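Local coordinates for protein betainyl-CoA thiolase (Pseudomonas putida, PDB 2HLJ) that probably transfers or hydrolyses acyl groups carried as coenzyme A thioesters, as a hot-dog-fold member of the thioesterase-like superfamily, at residues G21-D25 / A26-L30; F32-A35 / T36-L39; L133-L136 / V137-E141; A145-Y148 / M149-I153. All coordinates share one frame; numbering follows the deposited sequence.

Contact 1. Residues G21-D25 / A26-L30; sequences GHLRD and AFYLL
Leu-23 and Tyr-28 meet where loop 21-25 enters helix 25-43, the long helix of the hot-dog fold. Methyl CD2 of Leu-23 lies 3.8 Å from the centroid of the Tyr-28 ring, only 9° off the ring normal. This is a CH-pi contact over one face. CG of Leu-23 stands anti to the backbone N (chi1 -176°), which brings it against that ring. With chi2 near 57°, the other methyl, CD1, lies 3.6 Å from CB of Phe-27. CB of Arg-24 comes obliquely to the Phe-27 ring, 3.8 Å from CD2. Phe-27 N donates to Arg-24 O at 3.0 Å. A water donates to Leu-23 O and to Tyr-28 OH, 2.7 Å from each. Tyr-28 OH also bonds His-68 O. Arg-24 NH1 bonds Ser-33 and forms a salt bridge to Asp-37, both of the second subunit; Asp-25 OD1 bonds the same Ser-33. A phenylalanine in place of Tyr-28 would probably leave the water and His-68 O without their hydroxyl partner. The buried tyrosine is thus covered by a methyl and anchored by its OH, while the adjoining charged groups serve the dimer.

Contact 2. Residues F32-A35 / T36-L39; sequences FSYA and TDAL
Asp-37 packs back on Ser-33 and Tyr-34, one turn earlier in helix 25-43. Its CB lies 3.5 Å from Tyr-34 O. CG stands beside the backbone N, anti to the carbonyl carbon (chi1 -63°), and this turns the carboxylate back along the helix. CG comes within 3.3 Å of Ser-33 O. OD1 is also 3.3 Å from Ser-33 O, but both are acceptors and no bond forms between them. OD2 lies near the plane of the Tyr-34 ring, at its edge, 4.4 Å from CD1. The strong partner of OD2 is Arg-24 of the second subunit, in a salt bridge. Ser-33 OG, close by, bonds Arg-24 and Asp-25 of that same subunit, and also a bound glycerol, probably from the crystallisation liquor.

Thr-36 turns elsewhere. Its CB touches Ser-33 O at 3.4 Å, and its OG1 bonds His-94 NE2 on strand 89-98. The backbone is regular alpha helix: Thr-36, Asp-37, Ala-38 and Leu-39 each donate to the carbonyl four residues back. Asp-37 N reaches Ser-33 O at 3.0 Å. Ala-38 N reaches Tyr-34 O at the same 3.0 Å. Ala-35 faces the sheet, on Thr-7, Tyr-8, Val-78 and His-94. The chemistry divides the helix. Small and apolar groups with one threonine hydroxyl meet the sheet, whereas Ser-33, Tyr-34 and Asp-37 meet the other subunit. The arginine from there probably offsets the unfavourable closeness of two acceptors, the carboxylate and Ser-33 O.

Contact 3. Residues L133-L136 / V137-E141; sequences LNHL and VEQQE
Leu-133 pairs with Val-137, and Asn-134 with Glu-138, in the last turns of helix 127-138. Backbone bonds come first. Val-137 N donates to Leu-133 O at 3.0 Å, and Glu-138 N to Asn-134 O at 2.9 Å. Gln-139 N then shares itself: it bonds His-135 O at 3.2 Å and, weakly, Leu-136 O. A type I beta turn from Glu-138 to Glu-141 follows.

Side chains also lie against carbonyls of the preceding turn. Val-137 has CG1 anti to the backbone N (chi1 169°), and its other methyl, CG2, lies 3.1 Å from Leu-133 O. CG of Glu-138 comes equally near Asn-134 O, at 3.1 Å. CG of Gln-140 rests 3.5 Å from Leu-136 O.

One side-chain meeting joins an apolar and a polar group. The side chains of Leu-136 and Gln-139 cross at a slant, with CD2 of the leucine 3.6 Å from OE1 of the glutamine.

Gln-140, within the beta turn, uses OE1 to accept from Ile-82 N on strand 75-85. Leu-133 packs on Ile-82 and Phe-85 of that strand and on Ile-43 of helix 25-43. Leu-136 covers Leu-39 and Ile-43, joining the two helices, while Glu-138 and Gln-139 remain on the surface.

Contact 4. Residues A145-Y148 / M149-I153; sequences APQY and MGRTI
An inverse gamma turn centred on Tyr-148 bends the loop, and Arg-151 folds back over the tyrosine. The turn is closed by a weak bond from Met-149 N to Gln-147 O, 3.2 Å long. Arg-151 is bent at chi2 (-60°), which brings its guanidinium against the ring. CD1 of Tyr-148 lies over the centre of one guanidinium face, 3.7 Å from CZ. The two planes are 36° apart, so this is a tilted overlap and not a flat stack. Gln-147 O is at the guanidinium edge, 3.7 Å from NH2. A water accepts from Arg-151 N at 3.0 Å. Pro-146 and Met-149 make the apolar part: CB of Pro-146 meets CG of the selenomethionine Met-149 at 3.7 Å and its SE at 3.9 Å. A serine in place of Arg-151 would probably leave Tyr-148 less covered at CD1 and CE1, and lose the packing on His-63 and Asn-65. The loop runs across the sheet. Pro-146 and Met-149 pack on Leu-83 of strand 75-85, and Tyr-148 touches Val-104 and Ala-107 of strand 104-114. Arg-151 lies on His-63 and Asn-65 of strand 57-66, and on Glu-61 of the second subunit.

All four contacts are local, and they follow one another along the chain without nesting or crossing. Contact 1 closes the loop before helix 25-43 onto its first turn. Contact 2 lies further along the same helix, with its centre about 15 Å away. Contact 3 comes after the sheet strands, at the end of helix 127-138. It touches contact 2, where Leu-39 CD1 and Leu-136 CD1 lie 3.8 Å apart. Contact 4 is the loop that follows and crosses the sheet; its centre is about 20 Å from that of contact 2. Contacts 1, 2 and 4 also reach the second subunit. Together they tie both helices and the C-terminal loop to one sheet.

Contact 1. Residues G21-D25 / A26-L30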
loop_
_atom_site.group_PDB
_atom_site.type_symbol
_atom_site.label_atom_id
_atom_site.label_comp_id
_atom_site.label_asym_id
_atom_site.label_seq_id
_atom_site.Cartn_x
_atom_site.Cartn_y
_atom_site.Cartn_z
ATOM N N GLY A 21 9.264 3.923 -16.922
ATOM C CA GLY A 21 8.552 2.726 -17.348
ATOM C C GLY A 21 8.407 1.697 -16.250
ATOM O O GLY A 21 8.061 0.553 -16.537
ATOM N N HIS A 22 8.593 2.118 -14.995
ATOM C CA HIS A 22 8.407 1.209 -13.854
ATOM C C HIS A 22 7.093 1.413 -13.116
ATOM O O HIS A 22 6.682 2.538 -12.839
ATOM C CB HIS A 22 9.550 1.333 -12.880
ATOM C CG HIS A 22 10.836 0.813 -13.423
ATOM N ND1 HIS A 22 12.057 1.328 -13.060
ATOM C CD2 HIS A 22 11.087 -0.129 -14.363
ATOM C CE1 HIS A 22 13.008 0.701 -13.726
ATOM N NE2 HIS A 22 12.448 -0.197 -14.513
ATOM N N LEU A 23 6.462 0.292 -12.784
ATOM C CA LEU A 23 5.227 0.266 -12.032
ATOM C C LEU A 23 5.401 1.073 -10.732
ATOM O O LEU A 23 6.309 0.805 -9.930
ATOM C CB LEU A 23 4.849 -1.188 -11.749
ATOM C CG LEU A 23 3.510 -1.472 -11.044
ATOM C CD1 LEU A 23 2.349 -0.896 -11.820
ATOM C CD2 LEU A 23 3.343 -2.948 -10.826
ATOM N N ARG A 24 4.539 2.073 -10.540
ATOM C CA ARG A 24 4.525 2.866 -9.291
ATOM C C ARG A 24 4.060 2.003 -8.116
ATOM O O ARG A 24 3.206 1.110 -8.290
ATOM C CB ARG A 24 3.632 4.110 -9.464
ATOM C CG ARG A 24 3.468 4.944 -8.180
ATOM C CD ARG A 24 2.443 6.033 -8.372
ATOM N NE ARG A 24 2.887 7.041 -9.325
ATOM C CZ ARG A 24 3.738 8.019 -9.018
ATOM N NH1 ARG A 24 4.269 8.134 -7.782
ATOM N NH2 ARG A 24 4.078 8.877 -9.964
ATOM N N ASP A 25 4.623 2.265 -6.934
ATOM C CA ASP A 25 4.382 1.480 -5.723
ATOM C C ASP A 25 2.890 1.281 -5.437
ATOM O O ASP A 25 2.451 0.163 -5.119
ATOM C CB ASP A 25 5.076 2.113 -4.482
ATOM C CG ASP A 25 4.759 3.625 -4.280
ATOM O OD1 ASP A 25 3.910 4.255 -4.997
ATOM O OD2 ASP A 25 5.420 4.195 -3.402
ATOM N N ALA A 26 2.095 2.338 -5.610
ATOM C CA ALA A 26 0.673 2.240 -5.254
ATOM C C ALA A 26 -0.103 1.284 -6.176
ATOM O O ALA A 26 -1.129 0.706 -5.789
ATOM C CB ALA A 26 0.039 3.614 -5.250
ATOM N N PHE A 27 0.383 1.138 -7.407
ATOM C CA PHE A 27 -0.307 0.341 -8.402
ATOM C C PHE A 27 -0.004 -1.148 -8.227
ATOM O O PHE A 27 -0.790 -1.980 -8.680
ATOM C CB PHE A 27 -0.049 0.847 -9.823
ATOM C CG PHE A 27 -0.722 2.172 -10.125
ATOM C CD1 PHE A 27 -2.082 2.311 -9.994
ATOM C CD2 PHE A 27 0.021 3.286 -10.503
ATOM C CE1 PHE A 27 -2.699 3.537 -10.240
ATOM C CE2 PHE A 27 -0.577 4.496 -10.739
ATOM C CZ PHE A 27 -1.947 4.620 -10.605
ATOM N N TYR A 28 1.087 -1.499 -7.541
ATOM C CA TYR A 28 1.227 -2.909 -7.088
ATOM C C TYR A 28 0.065 -3.208 -6.139
ATOM O O TYR A 28 -0.617 -4.225 -6.279
ATOM C CB TYR A 28 2.497 -3.153 -6.311
ATOM C CG TYR A 28 3.846 -3.115 -6.991
ATOM C CD1 TYR A 28 4.441 -1.916 -7.322
ATOM C CD2 TYR A 28 4.596 -4.290 -7.167
ATOM C CE1 TYR A 28 5.690 -1.882 -7.875
ATOM C CE2 TYR A 28 5.866 -4.266 -7.709
ATOM C CZ TYR A 28 6.417 -3.045 -8.062
ATOM O OH TYR A 28 7.694 -2.965 -8.602
ATOM N N LEU A 29 -0.183 -2.291 -5.196
ATOM C CA LEU A 29 -1.316 -2.418 -4.265
ATOM C C LEU A 29 -2.684 -2.369 -4.941
ATOM O O LEU A 29 -3.587 -3.064 -4.509
ATOM C CB LEU A 29 -1.229 -1.411 -3.106
ATOM C CG LEU A 29 -1.986 -1.762 -1.821
ATOM C CD1 LEU A 29 -1.375 -2.967 -1.057
ATOM C CD2 LEU A 29 -2.020 -0.536 -0.873
ATOM N N LEU A 30 -2.845 -1.583 -6.013
ATOM C CA LEU A 30 -4.076 -1.614 -6.784
ATOM C C LEU A 30 -4.367 -2.983 -7.393
ATOM O O LEU A 30 -5.515 -3.477 -7.338
ATOM C CB LEU A 30 -4.084 -0.528 -7.890
ATOM C CG LEU A 30 -5.406 -0.435 -8.635
ATOM C CD1 LEU A 30 -6.555 -0.120 -7.688
ATOM C CD2 LEU A 30 -5.357 0.580 -9.794
HETATM O O HOH W 1 8.209 -1.063 -10.468
#

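Contact 2. Residues F32-A35 / T36-L39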
loop_
_atom_site.group_PDB
_atom_site.type_symbol
_atom_site.label_atom_id
_atom_site.label_comp_id
_atom_site.label_asym_id
_atom_site.label_seq_id
_atom_site.Cartn_x
_atom_site.Cartn_y
_atom_site.Cartn_z
ATOM N N PHE A 32 -3.225 -5.836 -6.317
ATOM C CA PHE A 32 -3.679 -6.659 -5.198
ATOM C C PHE A 32 -5.128 -6.375 -4.721
ATOM O O PHE A 32 -5.847 -7.312 -4.343
ATOM C CB PHE A 32 -2.707 -6.564 -4.004
ATOM C CG PHE A 32 -1.323 -7.102 -4.254
ATOM C CD1 PHE A 32 -1.077 -8.178 -5.099
ATOM C CD2 PHE A 32 -0.251 -6.600 -3.502
ATOM C CE1 PHE A 32 0.210 -8.682 -5.250
ATOM C CE2 PHE A 32 1.026 -7.046 -3.705
ATOM C CZ PHE A 32 1.266 -8.114 -4.544
ATOM N N SER A 33 -5.575 -5.117 -4.768
ATOM C CA SER A 33 -6.972 -4.743 -4.387
ATOM C C SER A 33 -7.982 -5.414 -5.302
ATOM O O SER A 33 -9.019 -5.906 -4.855
ATOM C CB SER A 33 -7.187 -3.211 -4.454
ATOM O OG SER A 33 -8.282 -2.755 -3.643
ATOM N N TYR A 34 -7.691 -5.380 -6.586
ATOM C CA TYR A 34 -8.510 -6.045 -7.573
ATOM C C TYR A 34 -8.506 -7.544 -7.320
ATOM O O TYR A 34 -9.517 -8.180 -7.468
ATOM C CB TYR A 34 -8.016 -5.771 -8.970
ATOM C CG TYR A 34 -8.175 -4.347 -9.470
ATOM C CD1 TYR A 34 -9.188 -3.505 -9.000
ATOM C CD2 TYR A 34 -7.345 -3.868 -10.465
ATOM C CE1 TYR A 34 -9.323 -2.204 -9.486
ATOM C CE2 TYR A 34 -7.489 -2.593 -10.971
ATOM C CZ TYR A 34 -8.469 -1.759 -10.480
ATOM O OH TYR A 34 -8.581 -0.474 -10.993
ATOM N N ALA A 35 -7.369 -8.076 -6.903
ATOM C CA ALA A 35 -7.272 -9.491 -6.524
ATOM C C ALA A 35 -8.179 -9.824 -5.337
ATOM O O ALA A 35 -8.824 -10.884 -5.323
ATOM C CB ALA A 35 -5.835 -9.870 -6.197
ATOM N N THR A 36 -8.196 -8.947 -4.327
ATOM C CA THR A 36 -9.096 -9.096 -3.160
ATOM C C THR A 36 -10.553 -9.094 -3.622
ATOM O O THR A 36 -11.350 -9.934 -3.211
ATOM C CB THR A 36 -8.878 -7.962 -2.150
ATOM O OG1 THR A 36 -7.542 -8.003 -1.634
ATOM C CG2 THR A 36 -9.874 -8.055 -0.978
ATOM N N ASP A 37 -10.895 -8.195 -4.543
ATOM C CA ASP A 37 -12.263 -8.161 -5.068
ATOM C C ASP A 37 -12.658 -9.487 -5.783
ATOM O O ASP A 37 -13.754 -10.035 -5.605
ATOM C CB ASP A 37 -12.464 -6.980 -6.013
ATOM C CG ASP A 37 -12.291 -5.622 -5.335
ATOM O OD1 ASP A 37 -12.172 -5.532 -4.093
ATOM O OD2 ASP A 37 -12.246 -4.624 -6.074
ATOM N N ALA A 38 -11.772 -9.970 -6.619
ATOM C CA ALA A 38 -11.959 -11.237 -7.305
ATOM C C ALA A 38 -12.053 -12.419 -6.343
ATOM O O ALA A 38 -12.792 -13.352 -6.597
ATOM C CB ALA A 38 -10.813 -11.458 -8.307
ATOM N N LEU A 39 -11.304 -12.397 -5.257
ATOM C CA LEU A 39 -11.435 -13.432 -4.246
ATOM C C LEU A 39 -12.850 -13.423 -3.634
ATOM O O LEU A 39 -13.437 -14.476 -3.397
ATOM C CB LEU A 39 -10.395 -13.240 -3.155
ATOM C CG LEU A 39 -10.363 -14.334 -2.095
ATOM C CD1 LEU A 39 -10.021 -15.710 -2.662
ATOM C CD2 LEU A 39 -9.445 -13.943 -0.972
#

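Contact 3. Residues L133-L136 / V137-E141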
loop_
_atom_site.group_PDB
_atom_site.type_symbol
_atom_site.label_atom_id
_atom_site.label_comp_id
_atom_site.label_asym_id
_atom_site.label_seq_id
_atom_site.Cartn_x
_atom_site.Cartn_y
_atom_site.Cartn_z
ATOM N N LEU A 133 -14.596 -20.334 2.577
ATOM C CA LEU A 133 -13.278 -19.979 3.080
ATOM C C LEU A 133 -12.499 -21.216 3.559
ATOM O O LEU A 133 -11.315 -21.371 3.267
ATOM C CB LEU A 133 -13.401 -18.959 4.237
ATOM C CG LEU A 133 -13.827 -17.544 3.829
ATOM C CD1 LEU A 133 -14.128 -16.664 5.029
ATOM C CD2 LEU A 133 -12.791 -16.888 2.950
ATOM N N ASN A 134 -13.162 -22.095 4.293
ATOM C CA ASN A 134 -12.506 -23.336 4.740
ATOM C C ASN A 134 -12.093 -24.217 3.555
ATOM O O ASN A 134 -11.027 -24.840 3.576
ATOM C CB ASN A 134 -13.409 -24.118 5.671
ATOM C CG ASN A 134 -13.573 -23.464 7.040
ATOM O OD1 ASN A 134 -12.690 -22.786 7.528
ATOM N ND2 ASN A 134 -14.696 -23.720 7.671
ATOM N N HIS A 135 -12.938 -24.272 2.526
ATOM C CA HIS A 135 -12.633 -25.040 1.293
ATOM C C HIS A 135 -11.332 -24.541 0.635
ATOM O O HIS A 135 -10.416 -25.319 0.315
ATOM C CB HIS A 135 -13.809 -24.922 0.332
ATOM C CG HIS A 135 -13.634 -25.681 -0.947
ATOM N ND1 HIS A 135 -13.644 -27.057 -0.996
ATOM C CD2 HIS A 135 -13.453 -25.261 -2.222
ATOM C CE1 HIS A 135 -13.460 -27.454 -2.242
ATOM N NE2 HIS A 135 -13.350 -26.388 -3.008
ATOM N N LEU A 136 -11.239 -23.230 0.456
ATOM C CA LEU A 136 -10.029 -22.605 -0.118
ATOM C C LEU A 136 -8.786 -22.848 0.711
ATOM O O LEU A 136 -7.714 -23.156 0.195
ATOM C CB LEU A 136 -10.230 -21.100 -0.282
ATOM C CG LEU A 136 -11.050 -20.669 -1.493
ATOM C CD1 LEU A 136 -11.171 -19.169 -1.475
ATOM C CD2 LEU A 136 -10.378 -21.139 -2.775
ATOM N N VAL A 137 -8.924 -22.672 2.007
ATOM C CA VAL A 137 -7.838 -22.957 2.950
ATOM C C VAL A 137 -7.334 -24.403 2.842
ATOM O O VAL A 137 -6.119 -24.637 2.791
ATOM C CB VAL A 137 -8.281 -22.604 4.383
ATOM C CG1 VAL A 137 -7.303 -23.126 5.451
ATOM C CG2 VAL A 137 -8.456 -21.059 4.495
ATOM N N GLU A 138 -8.267 -25.362 2.794
ATOM C CA GLU A 138 -7.922 -26.790 2.664
ATOM C C GLU A 138 -7.084 -27.062 1.416
ATOM O O GLU A 138 -6.203 -27.932 1.414
ATOM C CB GLU A 138 -9.191 -27.653 2.611
ATOM C CG GLU A 138 -9.952 -27.772 3.954
ATOM C CD GLU A 138 -11.389 -28.351 3.828
ATOM O OE1 GLU A 138 -11.609 -29.285 3.004
ATOM O OE2 GLU A 138 -12.291 -27.879 4.569
ATOM N N GLN A 139 -7.371 -26.321 0.352
ATOM C CA GLN A 139 -6.619 -26.417 -0.893
ATOM C C GLN A 139 -5.216 -25.771 -0.851
ATOM O O GLN A 139 -4.512 -25.821 -1.867
ATOM C CB GLN A 139 -7.430 -25.793 -2.037
ATOM C CG GLN A 139 -8.713 -26.518 -2.370
ATOM C CD GLN A 139 -9.489 -25.813 -3.473
ATOM O OE1 GLN A 139 -9.510 -24.595 -3.545
ATOM N NE2 GLN A 139 -10.143 -26.590 -4.322
ATOM N N GLN A 140 -4.823 -25.165 0.281
ATOM C CA GLN A 140 -3.465 -24.580 0.493
ATOM C C GLN A 140 -2.366 -25.512 1.037
ATOM O O GLN A 140 -1.259 -25.049 1.332
ATOM C CB GLN A 140 -3.531 -23.354 1.419
ATOM C CG GLN A 140 -4.378 -22.255 0.832
ATOM C CD GLN A 140 -4.567 -21.024 1.707
ATOM O OE1 GLN A 140 -5.145 -20.064 1.241
ATOM N NE2 GLN A 140 -4.119 -21.053 2.967
ATOM N N GLU A 141 -2.643 -26.795 1.182
ATOM C CA GLU A 141 -1.615 -27.721 1.688
ATOM C C GLU A 141 -0.341 -27.734 0.828
ATOM O O GLU A 141 0.754 -27.901 1.355
ATOM C CB GLU A 141 -2.179 -29.140 1.856
ATOM C CG GLU A 141 -3.305 -29.249 2.910
ATOM C CD GLU A 141 -2.932 -28.642 4.263
ATOM O OE1 GLU A 141 -1.871 -29.017 4.831
ATOM O OE2 GLU A 141 -3.711 -27.792 4.756
#

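Contact 4. Residues A145-Y148 / M149-I153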
loop_
_atom_site.group_PDB
_atom_site.type_symbol
_atom_site.label_atom_id
_atom_site.label_comp_id
_atom_site.label_asym_id
_atom_site.label_seq_id
_atom_site.Cartn_x
_atom_site.Cartn_y
_atom_site.Cartn_z
ATOM N N ALA A 145 4.951 -21.449 1.531
ATOM C CA ALA A 145 4.681 -20.677 2.756
ATOM C C ALA A 145 4.906 -19.164 2.552
ATOM O O ALA A 145 5.833 -18.747 1.851
ATOM C CB ALA A 145 5.531 -21.186 3.927
ATOM N N PRO A 146 4.029 -18.337 3.124
ATOM C CA PRO A 146 4.181 -16.898 2.940
ATOM C C PRO A 146 5.458 -16.382 3.584
ATOM O O PRO A 146 5.676 -16.528 4.791
ATOM C CB PRO A 146 2.930 -16.325 3.620
ATOM C CG PRO A 146 1.949 -17.464 3.601
ATOM C CD PRO A 146 2.818 -18.642 3.904
ATOM N N GLN A 147 6.315 -15.801 2.769
ATOM C CA GLN A 147 7.591 -15.339 3.270
ATOM C C GLN A 147 7.500 -13.995 4.011
ATOM O O GLN A 147 8.102 -13.828 5.070
ATOM C CB GLN A 147 8.568 -15.256 2.114
ATOM C CG GLN A 147 9.964 -14.913 2.538
ATOM C CD GLN A 147 10.923 -14.918 1.376
ATOM O OE1 GLN A 147 10.571 -15.349 0.271
ATOM N NE2 GLN A 147 12.144 -14.427 1.610
ATOM N N TYR A 148 6.735 -13.063 3.456
ATOM C CA TYR A 148 6.730 -11.658 3.897
ATOM C C TYR A 148 5.566 -11.400 4.856
ATOM O O TYR A 148 4.548 -10.767 4.527
ATOM C CB TYR A 148 6.724 -10.736 2.660
ATOM C CG TYR A 148 7.989 -10.948 1.855
ATOM C CD1 TYR A 148 9.150 -10.264 2.156
ATOM C CD2 TYR A 148 8.032 -11.874 0.823
ATOM C CE1 TYR A 148 10.321 -10.492 1.450
ATOM C CE2 TYR A 148 9.199 -12.087 0.096
ATOM C CZ TYR A 148 10.329 -11.408 0.435
ATOM O OH TYR A 148 11.456 -11.639 -0.274
HETATM N N MSE A 149 5.759 -11.925 6.061
HETATM C CA MSE A 149 4.786 -11.913 7.123
HETATM C C MSE A 149 5.408 -11.271 8.313
HETATM O O MSE A 149 6.578 -11.491 8.561
HETATM C CB MSE A 149 4.500 -13.348 7.538
HETATM C CG MSE A 149 3.948 -14.133 6.436
HETATM SE SE MSE A 149 2.099 -13.822 6.528
HETATM C CE MSE A 149 1.910 -15.505 7.708
ATOM N N GLY A 150 4.610 -10.556 9.099
ATOM C CA GLY A 150 5.089 -9.968 10.336
ATOM C C GLY A 150 6.252 -9.025 10.111
ATOM O O GLY A 150 7.087 -8.846 10.988
ATOM N N ARG A 151 6.304 -8.380 8.944
ATOM C CA ARG A 151 7.463 -7.555 8.608
ATOM C C ARG A 151 7.417 -6.166 9.262
ATOM O O ARG A 151 6.344 -5.580 9.436
ATOM C CB ARG A 151 7.590 -7.422 7.075
ATOM C CG ARG A 151 7.891 -8.735 6.374
ATOM C CD ARG A 151 9.187 -9.256 6.899
ATOM N NE ARG A 151 9.679 -10.451 6.242
ATOM C CZ ARG A 151 10.779 -10.519 5.495
ATOM N NH1 ARG A 151 11.518 -9.438 5.249
ATOM N NH2 ARG A 151 11.125 -11.690 4.976
ATOM N N THR A 152 8.599 -5.656 9.613
ATOM C CA THR A 152 8.748 -4.310 10.160
ATOM C C THR A 152 9.929 -3.616 9.484
ATOM O O THR A 152 10.856 -4.253 8.993
ATOM C CB THR A 152 8.969 -4.296 11.712
ATOM O OG1 THR A 152 10.124 -5.070 12.053
ATOM C CG2 THR A 152 7.755 -4.842 12.463
ATOM N N ILE A 153 9.860 -2.292 9.439
ATOM C CA ILE A 153 10.765 -1.476 8.661
ATOM C C ILE A 153 11.871 -0.998 9.560
ATOM O O ILE A 153 11.616 -0.607 10.696
ATOM C CB ILE A 153 10.022 -0.248 8.085
ATOM C CG1 ILE A 153 9.031 -0.688 7.000
ATOM C CG2 ILE A 153 10.992 0.736 7.517
ATOM C CD1 ILE A 153 7.877 0.305 6.745
HETATM O O HOH W 2 4.248 -8.234 6.710
#